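Local coordinates for putative iron binding protein (Bordetella pertussis Tohama I, PDB 2OWT), which binds ferric iron and, as a bacterial solute-binding protein, probably hands it on to a membrane transporter for uptake, at residues K17-L22 with T268-A273; W99-L104 with Y277-G282; S103-V108 with N197-G202. All coordinates share one frame; numbering follows the deposited sequence.

Contact 1: residues K17-L22 with T268-A273; sequences KLIQPL and TLYAQA
The first turn of helix 20-30 runs past the last turns of helix 264-272, with the CA of L22 and the CA of L269 7.1 Å apart and no hydrogen bond passing between the two segments. The touching groups are mainly methyls and a ring face, and L22 does most of the work. Its CD2 methyl sits over the centre of the Y270 ring, 3.8 Å from the centroid and only 12° off the ring normal, a CH-pi contact in which one methyl meets the middle of a flat face. The leucine side chain stands at about a right angle to the tyrosine. At its CB, L22 meets a methyl of L269, CD1, at 3.9 Å; L269 and Y270 are successive residues of one helix. Y270 sets its CG anti to the carbonyl carbon and beside the backbone N (chi1 -83°), which turns a ring face to L22 CD2. I19, at the N-cap position, lies beside Y270 and points the same way, its CD1 coming within 4.0 Å of the phenolic OH of Y270. L269 is partly exposed and P21 exposed, whereas L22 and Y270 are buried; L261 of helix 251-261 packs on both of these, and L102 and S103 of strand 100-112 also touch the tyrosine. L18 O takes a hydrogen bond from N274 ND2, just beyond helix 264-272. Helix 20-30 connects the parallel strands 7-12 and 33-38, so what is joined here is the helix of a beta-alpha-beta unit to a late helix of the chain, in the periplasmic binding protein fold.

Contact 2: residues W99-L104 with Y277-G282; sequences WYALSL and YPVRAG
L104 and Y277 make the tight end of this antiparallel pairing. L104 N gives a nearly straight bond to Y277 O (2.7 Å, 173°), and Y277 N returns one to L104 O (3.0 Å, 171°). The CB atoms of L104 and Y277 lie 4.0 Å apart on the same face of the sheet. Y277 CD1 comes within 3.4 Å of L104 O, while the ring continues outward until its OH bonds to D106 and R224. V279 makes the second close patch without any backbone bond to the strand: CG1 is 4.0 Å from A101 CB, and CG2 is 3.6 Å from L102 O. Beyond V279 the chain peels off through R280 toward the exposed A281 and G282, and L104 itself, though well packed here, is partly open to solvent. The backbone of V279 is tied to Q267 of helix 264-272. On the other edge of the strand, L102 and S103 both face S240, a classic beta bulge. Strand 100-112 is long and pairs antiparallel with 237-245, consistent with the hinge strands that link the two lobes in binding proteins of this class; here the short strand 277-278 adds a further antiparallel pair to it within the mixed sheet.

Contact 3: residues S103-V108 with N197-G202; sequences SLRDRV and NAYYVG. With FE (Fe (III) ion), chain B; CO3 (carbonate ion), chain C.
The guanidinium of R105 has the Y199 ring against one face, with CE2 3.4 Å above its centre and the two planes 37° apart, while the carbon of the carbonate lies in plane at its edge. The Y199 ring in turn carries the iron at its edge, in plane, and its CE1 sits 3.3 Å above the centre of the Y200 ring. This is the tyrosine iron site of a ferric-binding protein of the periplasmic binding protein fold. Y199 OH binds the metal at 1.9 Å and Y200 OH at 2.0 Å, Y143 from helix 142-170 supplies a third phenolic oxygen, and O1 and O2 of the carbonate chelate it. The carbonate, probably taken from the crystallisation liquor, is gripped by R105 NH2, which donates to its O2 (2.9 Å, 165°), and by R14 and E15. R105 reaches it by bending at chi2 and chi3, and its NH1 makes a salt bridge with E276 that should help fix the guanidinium.

Strand and helix start meet through the backbone: R107 and N197 form an antiparallel non-hydrogen-bonded pair, and A198 N bonds D106 O at 3.2 Å. A water accepts from D106 N and, weakly, from Y199 N. V108 CG2 packs against A198 CB. The R107 guanidinium presents its edge to N197, the amide plane turned almost perpendicular to it; NH1 makes a weak bond to N197 OD1 (2.9 Å) and a salt bridge to D179. The other end of the same amide points to the metal shell, where N197 ND2 donates a weak bond to Y199 OH at 3.3 Å.

The three contacts lie about 13 Å apart, centre to centre. Contacts 2 and 3 share S103 and L104 and follow each other along strand 100-112, the first pairing it with strand 277-278, the second setting it against the end of strand 193-197 and the start of helix 198-205; Y277 CD1 packs on R105 CA between them. Contact 1 leans on both: A271 packs on P278, and L18 touches the iron-binding tyrosines Y199 and Y200. Along the chain the order is 17-22, 99-108, 197-202, 268-273 and 277-282, so contacts 1 and 2 cross. Contacts 2 and 3 thus use one long strand, and contact 1 packs helices beside it, near the iron.

Contact 1: residues K17-L22 with T268-A273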
loop_
_atom_site.group_PDB
_atom_site.type_symbol
_atom_site.label_atom_id
_atom_site.label_comp_id
_atom_site.label_asym_id
_atom_site.label_seq_id
_atom_site.Cartn_x
_atom_site.Cartn_y
_atom_site.Cartn_z
ATOM N N LYS A 17 -8.886 3.723 -10.582
ATOM C CA LYS A 17 -8.077 3.400 -11.769
ATOM C C LYS A 17 -7.078 2.257 -11.499
ATOM O O LYS A 17 -6.571 1.636 -12.431
ATOM C CB LYS A 17 -7.389 4.658 -12.357
ATOM C CG LYS A 17 -6.270 5.246 -11.505
ATOM C CD LYS A 17 -5.762 6.603 -12.036
ATOM C CE LYS A 17 -6.479 7.800 -11.365
ATOM N NZ LYS A 17 -5.801 9.144 -11.575
ATOM N N LEU A 18 -6.852 1.972 -10.213
ATOM C CA LEU A 18 -5.935 0.921 -9.752
ATOM C C LEU A 18 -6.622 -0.396 -9.375
ATOM O O LEU A 18 -5.961 -1.350 -8.937
ATOM C CB LEU A 18 -5.082 1.425 -8.577
ATOM C CG LEU A 18 -4.067 2.512 -8.917
ATOM C CD1 LEU A 18 -3.306 2.922 -7.680
ATOM C CD2 LEU A 18 -3.101 2.050 -10.025
ATOM N N ILE A 19 -7.935 -0.459 -9.547
ATOM C CA ILE A 19 -8.660 -1.711 -9.331
ATOM C C ILE A 19 -9.696 -2.011 -10.413
ATOM O O ILE A 19 -9.934 -3.175 -10.725
ATOM C CB ILE A 19 -9.320 -1.781 -7.927
ATOM C CG1 ILE A 19 -9.770 -3.215 -7.604
ATOM C CG2 ILE A 19 -10.472 -0.792 -7.817
ATOM C CD1 ILE A 19 -8.619 -4.201 -7.387
ATOM N N GLN A 20 -10.298 -0.963 -10.975
ATOM C CA GLN A 20 -11.363 -1.120 -11.977
ATOM C C GLN A 20 -11.014 -2.024 -13.181
ATOM O O GLN A 20 -11.824 -2.887 -13.541
ATOM C CB GLN A 20 -11.897 0.231 -12.464
ATOM C CG GLN A 20 -13.235 0.109 -13.206
ATOM C CD GLN A 20 -14.402 -0.120 -12.253
ATOM O OE1 GLN A 20 -14.746 0.755 -11.448
ATOM N NE2 GLN A 20 -15.021 -1.295 -12.346
ATOM N N PRO A 21 -9.819 -1.841 -13.798
ATOM C CA PRO A 21 -9.486 -2.708 -14.933
ATOM C C PRO A 21 -9.485 -4.216 -14.652
ATOM O O PRO A 21 -9.749 -4.995 -15.569
ATOM C CB PRO A 21 -8.096 -2.217 -15.346
ATOM C CG PRO A 21 -8.090 -0.779 -14.905
ATOM C CD PRO A 21 -8.746 -0.855 -13.571
ATOM N N LEU A 22 -9.203 -4.643 -13.424
ATOM C CA LEU A 22 -9.276 -6.086 -13.158
ATOM C C LEU A 22 -10.625 -6.580 -12.653
ATOM O O LEU A 22 -10.914 -7.768 -12.752
ATOM C CB LEU A 22 -8.106 -6.616 -12.323
ATOM C CG LEU A 22 -7.413 -5.760 -11.284
ATOM C CD1 LEU A 22 -8.314 -5.775 -10.077
ATOM C CD2 LEU A 22 -6.065 -6.349 -10.949
ATOM N N THR A 268 -0.633 -10.532 -13.471
ATOM C CA THR A 268 0.029 -9.814 -14.581
ATOM C C THR A 268 -0.475 -8.384 -14.649
ATOM O O THR A 268 0.301 -7.453 -14.858
ATOM C CB THR A 268 -0.219 -10.502 -15.947
ATOM O OG1 THR A 268 0.490 -11.742 -15.995
ATOM C CG2 THR A 268 0.244 -9.630 -17.103
ATOM N N LEU A 269 -1.778 -8.212 -14.471
ATOM C CA LEU A 269 -2.354 -6.877 -14.401
ATOM C C LEU A 269 -1.814 -6.107 -13.195
ATOM O O LEU A 269 -1.523 -4.920 -13.309
ATOM C CB LEU A 269 -3.888 -6.915 -14.412
ATOM C CG LEU A 269 -4.566 -7.439 -15.688
ATOM C CD1 LEU A 269 -6.076 -7.499 -15.512
ATOM C CD2 LEU A 269 -4.201 -6.609 -16.931
ATOM N N TYR A 270 -1.653 -6.777 -12.055
ATOM C CA TYR A 270 -1.056 -6.126 -10.890
ATOM C C TYR A 270 0.353 -5.624 -11.206
ATOM O O TYR A 270 0.702 -4.485 -10.859
ATOM C CB TYR A 270 -1.058 -7.036 -9.660
ATOM C CG TYR A 270 -2.367 -7.055 -8.891
ATOM C CD1 TYR A 270 -3.158 -8.212 -8.856
ATOM C CD2 TYR A 270 -2.812 -5.930 -8.190
ATOM C CE1 TYR A 270 -4.354 -8.256 -8.146
ATOM C CE2 TYR A 270 -4.023 -5.956 -7.476
ATOM C CZ TYR A 270 -4.784 -7.128 -7.459
ATOM O OH TYR A 270 -5.963 -7.179 -6.744
ATOM N N ALA A 271 1.137 -6.465 -11.882
ATOM C CA ALA A 271 2.483 -6.115 -12.368
ATOM C C ALA A 271 2.512 -5.023 -13.446
ATOM O O ALA A 271 3.201 -4.019 -13.296
ATOM C CB ALA A 271 3.210 -7.363 -12.872
ATOM N N GLN A 272 1.751 -5.210 -14.518
ATOM C CA GLN A 272 1.948 -4.419 -15.743
ATOM C C GLN A 272 0.982 -3.254 -15.888
ATOM O O GLN A 272 1.238 -2.323 -16.646
ATOM C CB GLN A 272 1.920 -5.336 -16.983
ATOM C CG GLN A 272 3.191 -6.201 -17.119
ATOM C CD GLN A 272 3.076 -7.331 -18.143
ATOM O OE1 GLN A 272 2.273 -7.278 -19.086
ATOM N NE2 GLN A 272 3.896 -8.366 -17.958
ATOM N N ALA A 273 -0.127 -3.306 -15.153
ATOM C CA ALA A 273 -1.086 -2.205 -15.125
ATOM C C ALA A 273 -1.061 -1.408 -13.820
ATOM O O ALA A 273 -1.315 -0.206 -13.836
ATOM C CB ALA A 273 -2.498 -2.709 -15.422
#

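Contact 2: residues W99-L104 with Y277-G282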
loop_
_atom_site.group_PDB
_atom_site.type_symbol
_atom_site.label_atom_id
_atom_site.label_comp_id
_atom_site.label_asym_id
_atom_site.label_seq_id
_atom_site.Cartn_x
_atom_site.Cartn_y
_atom_site.Cartn_z
ATOM N N TRP A 99 -7.739 -13.630 6.130
ATOM C CA TRP A 99 -7.433 -12.554 5.176
ATOM C C TRP A 99 -6.317 -13.003 4.218
ATOM O O TRP A 99 -5.577 -13.937 4.527
ATOM C CB TRP A 99 -7.068 -11.240 5.891
ATOM C CG TRP A 99 -5.864 -11.347 6.808
ATOM C CD1 TRP A 99 -5.872 -11.595 8.162
ATOM C CD2 TRP A 99 -4.487 -11.226 6.431
ATOM N NE1 TRP A 99 -4.589 -11.631 8.640
ATOM C CE2 TRP A 99 -3.718 -11.399 7.605
ATOM C CE3 TRP A 99 -3.824 -10.977 5.213
ATOM C CZ2 TRP A 99 -2.325 -11.338 7.598
ATOM C CZ3 TRP A 99 -2.442 -10.919 5.207
ATOM C CH2 TRP A 99 -1.704 -11.106 6.391
ATOM N N TYR A 100 -6.227 -12.363 3.054
ATOM C CA TYR A 100 -5.211 -12.677 2.034
ATOM C C TYR A 100 -4.617 -11.418 1.393
ATOM O O TYR A 100 -5.337 -10.458 1.100
ATOM C CB TYR A 100 -5.815 -13.519 0.910
ATOM C CG TYR A 100 -6.168 -14.947 1.288
ATOM C CD1 TYR A 100 -7.495 -15.307 1.588
ATOM C CD2 TYR A 100 -5.195 -15.938 1.310
ATOM C CE1 TYR A 100 -7.830 -16.614 1.919
ATOM C CE2 TYR A 100 -5.523 -17.256 1.644
ATOM C CZ TYR A 100 -6.841 -17.583 1.949
ATOM O OH TYR A 100 -7.165 -18.886 2.266
ATOM N N ALA A 101 -3.303 -11.430 1.184
ATOM C CA ALA A 101 -2.639 -10.393 0.393
ATOM C C ALA A 101 -2.948 -10.663 -1.074
ATOM O O ALA A 101 -3.001 -11.827 -1.484
ATOM C CB ALA A 101 -1.137 -10.423 0.631
ATOM N N LEU A 102 -3.171 -9.605 -1.856
ATOM C CA LEU A 102 -3.398 -9.759 -3.301
ATOM C C LEU A 102 -2.243 -9.210 -4.137
ATOM O O LEU A 102 -1.981 -9.699 -5.241
ATOM C CB LEU A 102 -4.727 -9.132 -3.730
ATOM C CG LEU A 102 -6.000 -9.674 -3.049
ATOM C CD1 LEU A 102 -7.181 -8.783 -3.368
ATOM C CD2 LEU A 102 -6.297 -11.130 -3.418
ATOM N N SER A 103 -1.560 -8.200 -3.596
ATOM C CA SER A 103 -0.379 -7.605 -4.223
ATOM C C SER A 103 0.579 -7.092 -3.146
ATOM O O SER A 103 0.185 -6.934 -1.980
ATOM C CB SER A 103 -0.781 -6.451 -5.154
ATOM O OG SER A 103 -1.390 -5.389 -4.433
ATOM N N LEU A 104 1.831 -6.853 -3.536
ATOM C CA LEU A 104 2.825 -6.246 -2.649
ATOM C C LEU A 104 3.276 -4.872 -3.170
ATOM O O LEU A 104 3.186 -4.582 -4.367
ATOM C CB LEU A 104 4.044 -7.160 -2.488
ATOM C CG LEU A 104 3.989 -8.423 -1.626
ATOM C CD1 LEU A 104 4.871 -9.520 -2.238
ATOM C CD2 LEU A 104 4.433 -8.119 -0.188
ATOM N N TYR A 277 3.981 -5.512 -7.129
ATOM C CA TYR A 277 4.595 -6.839 -7.120
ATOM C C TYR A 277 3.512 -7.870 -6.848
ATOM O O TYR A 277 2.670 -7.681 -5.970
ATOM C CB TYR A 277 5.722 -6.948 -6.085
ATOM C CG TYR A 277 6.606 -5.727 -6.032
ATOM C CD1 TYR A 277 6.469 -4.792 -5.010
ATOM C CD2 TYR A 277 7.558 -5.490 -7.021
ATOM C CE1 TYR A 277 7.272 -3.659 -4.962
ATOM C CE2 TYR A 277 8.366 -4.352 -6.986
ATOM C CZ TYR A 277 8.220 -3.437 -5.952
ATOM O OH TYR A 277 9.022 -2.302 -5.913
ATOM N N PRO A 278 3.509 -8.947 -7.638
ATOM C CA PRO A 278 2.577 -10.045 -7.453
ATOM C C PRO A 278 2.903 -10.870 -6.216
ATOM O O PRO A 278 4.072 -10.972 -5.819
ATOM C CB PRO A 278 2.782 -10.889 -8.722
ATOM C CG PRO A 278 3.505 -9.986 -9.680
ATOM C CD PRO A 278 4.376 -9.164 -8.809
ATOM N N VAL A 279 1.867 -11.445 -5.614
ATOM C CA VAL A 279 2.046 -12.414 -4.546
ATOM C C VAL A 279 2.322 -13.803 -5.127
ATOM O O VAL A 279 2.932 -14.641 -4.464
ATOM C CB VAL A 279 0.837 -12.445 -3.564
ATOM C CG1 VAL A 279 0.725 -11.109 -2.804
ATOM C CG2 VAL A 279 -0.481 -12.838 -4.291
ATOM N N ARG A 280 1.871 -14.023 -6.368
ATOM C CA ARG A 280 2.082 -15.273 -7.114
ATOM C C ARG A 280 3.430 -15.271 -7.824
ATOM O O ARG A 280 3.842 -14.253 -8.394
ATOM C CB ARG A 280 0.980 -15.437 -8.166
ATOM C CG ARG A 280 0.818 -16.837 -8.726
ATOM C CD ARG A 280 -0.145 -16.837 -9.900
ATOM N NE ARG A 280 -0.370 -18.183 -10.436
ATOM C CZ ARG A 280 -1.430 -18.942 -10.166
ATOM N NH1 ARG A 280 -2.387 -18.497 -9.364
ATOM N NH2 ARG A 280 -1.536 -20.153 -10.700
ATOM N N ALA A 281 4.102 -16.420 -7.817
ATOM C CA ALA A 281 5.374 -16.565 -8.514
ATOM C C ALA A 281 5.209 -16.705 -10.029
ATOM O O ALA A 281 4.110 -16.978 -10.541
ATOM C CB ALA A 281 6.161 -17.741 -7.946
ATOM N N GLY A 282 6.310 -16.494 -10.744
ATOM C CA GLY A 282 6.345 -16.682 -12.187
ATOM C C GLY A 282 5.634 -15.615 -12.983
ATOM O O GLY A 282 5.346 -15.815 -14.162
#

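Contact 3: residues S103-V108 with N197-G202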
loop_
_atom_site.group_PDB
_atom_site.type_symbol
_atom_site.label_atom_id
_atom_site.label_comp_id
_atom_site.label_asym_id
_atom_site.label_seq_id
_atom_site.Cartn_x
_atom_site.Cartn_y
_atom_site.Cartn_z
ATOM N N SER A 103 -1.560 -8.200 -3.596
ATOM C CA SER A 103 -0.379 -7.605 -4.223
ATOM C C SER A 103 0.579 -7.092 -3.146
ATOM O O SER A 103 0.185 -6.934 -1.980
ATOM C CB SER A 103 -0.781 -6.451 -5.154
ATOM O OG SER A 103 -1.390 -5.389 -4.433
ATOM N N LEU A 104 1.831 -6.853 -3.536
ATOM C CA LEU A 104 2.825 -6.246 -2.649
ATOM C C LEU A 104 3.276 -4.872 -3.170
ATOM O O LEU A 104 3.186 -4.582 -4.367
ATOM C CB LEU A 104 4.044 -7.160 -2.488
ATOM C CG LEU A 104 3.989 -8.423 -1.626
ATOM C CD1 LEU A 104 4.871 -9.520 -2.238
ATOM C CD2 LEU A 104 4.433 -8.119 -0.188
ATOM N N ARG A 105 3.785 -4.049 -2.262
ATOM C CA ARG A 105 4.255 -2.707 -2.576
ATOM C C ARG A 105 5.333 -2.332 -1.571
ATOM O O ARG A 105 5.327 -2.823 -0.449
ATOM C CB ARG A 105 3.114 -1.689 -2.466
ATOM C CG ARG A 105 2.156 -1.955 -1.302
ATOM C CD ARG A 105 0.749 -2.240 -1.826
ATOM N NE ARG A 105 0.014 -1.010 -1.606
ATOM C CZ ARG A 105 -0.820 -0.439 -2.451
ATOM N NH1 ARG A 105 -1.098 -0.974 -3.628
ATOM N NH2 ARG A 105 -1.371 0.700 -2.089
ATOM N N ASP A 106 6.243 -1.454 -1.968
ATOM C CA ASP A 106 7.295 -0.988 -1.062
ATOM C C ASP A 106 7.265 0.538 -0.935
ATOM O O ASP A 106 6.954 1.242 -1.896
ATOM C CB ASP A 106 8.685 -1.516 -1.481
ATOM C CG ASP A 106 9.047 -1.190 -2.934
ATOM O OD1 ASP A 106 8.155 -0.903 -3.763
ATOM O OD2 ASP A 106 10.244 -1.229 -3.268
ATOM N N ARG A 107 7.548 1.032 0.266
ATOM C CA ARG A 107 7.651 2.462 0.502
ATOM C C ARG A 107 9.111 2.846 0.378
ATOM O O ARG A 107 9.948 2.410 1.166
ATOM C CB ARG A 107 7.083 2.840 1.876
ATOM C CG ARG A 107 6.714 4.311 2.015
ATOM C CD ARG A 107 5.525 4.498 2.928
ATOM N NE ARG A 107 4.991 5.857 2.886
ATOM C CZ ARG A 107 4.282 6.369 1.877
ATOM N NH1 ARG A 107 4.026 5.642 0.784
ATOM N NH2 ARG A 107 3.826 7.618 1.957
ATOM N N VAL A 108 9.408 3.662 -0.628
ATOM C CA VAL A 108 10.787 3.917 -1.049
ATOM C C VAL A 108 11.086 5.415 -1.035
ATOM O O VAL A 108 10.220 6.223 -0.693
ATOM C CB VAL A 108 11.047 3.341 -2.475
ATOM C CG1 VAL A 108 10.861 1.850 -2.499
ATOM C CG2 VAL A 108 10.110 3.984 -3.500
ATOM N N ASN A 197 5.324 5.348 -2.300
ATOM C CA ASN A 197 5.242 3.999 -2.866
ATOM C C ASN A 197 5.771 3.947 -4.299
ATOM O O ASN A 197 5.433 4.797 -5.135
ATOM C CB ASN A 197 3.801 3.456 -2.781
ATOM C CG ASN A 197 3.381 3.070 -1.342
ATOM O OD1 ASN A 197 4.202 2.968 -0.440
ATOM N ND2 ASN A 197 2.096 2.866 -1.145
ATOM N N ALA A 198 6.602 2.950 -4.580
ATOM C CA ALA A 198 7.298 2.877 -5.873
ATOM C C ALA A 198 6.361 2.607 -7.039
ATOM O O ALA A 198 6.648 3.028 -8.158
ATOM C CB ALA A 198 8.429 1.843 -5.850
ATOM N N TYR A 199 5.242 1.924 -6.788
ATOM C CA TYR A 199 4.312 1.621 -7.879
ATOM C C TYR A 199 3.764 2.884 -8.567
ATOM O O TYR A 199 3.480 2.848 -9.758
ATOM C CB TYR A 199 3.193 0.648 -7.450
ATOM C CG TYR A 199 2.265 1.147 -6.375
ATOM C CD1 TYR A 199 1.156 1.929 -6.692
ATOM C CD2 TYR A 199 2.469 0.803 -5.043
ATOM C CE1 TYR A 199 0.298 2.389 -5.700
ATOM C CE2 TYR A 199 1.624 1.264 -4.048
ATOM C CZ TYR A 199 0.540 2.051 -4.380
ATOM O OH TYR A 199 -0.304 2.512 -3.396
ATOM N N TYR A 200 3.621 3.983 -7.818
ATOM C CA TYR A 200 3.207 5.266 -8.401
ATOM C C TYR A 200 4.230 5.804 -9.406
ATOM O O TYR A 200 3.846 6.370 -10.419
ATOM C CB TYR A 200 2.922 6.322 -7.330
ATOM C CG TYR A 200 1.718 6.037 -6.458
ATOM C CD1 TYR A 200 1.873 5.735 -5.109
ATOM C CD2 TYR A 200 0.417 6.076 -6.985
ATOM C CE1 TYR A 200 0.771 5.477 -4.301
ATOM C CE2 TYR A 200 -0.696 5.815 -6.180
ATOM C CZ TYR A 200 -0.515 5.518 -4.839
ATOM O OH TYR A 200 -1.609 5.262 -4.026
ATOM N N VAL A 201 5.522 5.630 -9.113
ATOM C CA VAL A 201 6.610 5.959 -10.047
ATOM C C VAL A 201 6.448 5.200 -11.370
ATOM O O VAL A 201 6.646 5.763 -12.448
ATOM C CB VAL A 201 8.014 5.628 -9.460
ATOM C CG1 VAL A 201 9.107 6.078 -10.414
ATOM C CG2 VAL A 201 8.221 6.275 -8.107
ATOM N N GLY A 202 6.103 3.918 -11.283
ATOM C CA GLY A 202 5.844 3.119 -12.474
ATOM C C GLY A 202 4.626 3.635 -13.214
ATOM O O GLY A 202 4.587 3.638 -14.446
HETATM FE FE FE B . -1.942 3.432 -3.313
HETATM C C CO3 C . -4.050 2.526 -4.240
HETATM O O1 CO3 C . -4.193 3.762 -3.882
HETATM O O2 CO3 C . -2.864 2.014 -4.218
HETATM O O3 CO3 C . -5.065 1.805 -4.605
HETATM O O HOH W 1 5.724 -0.371 -4.651
#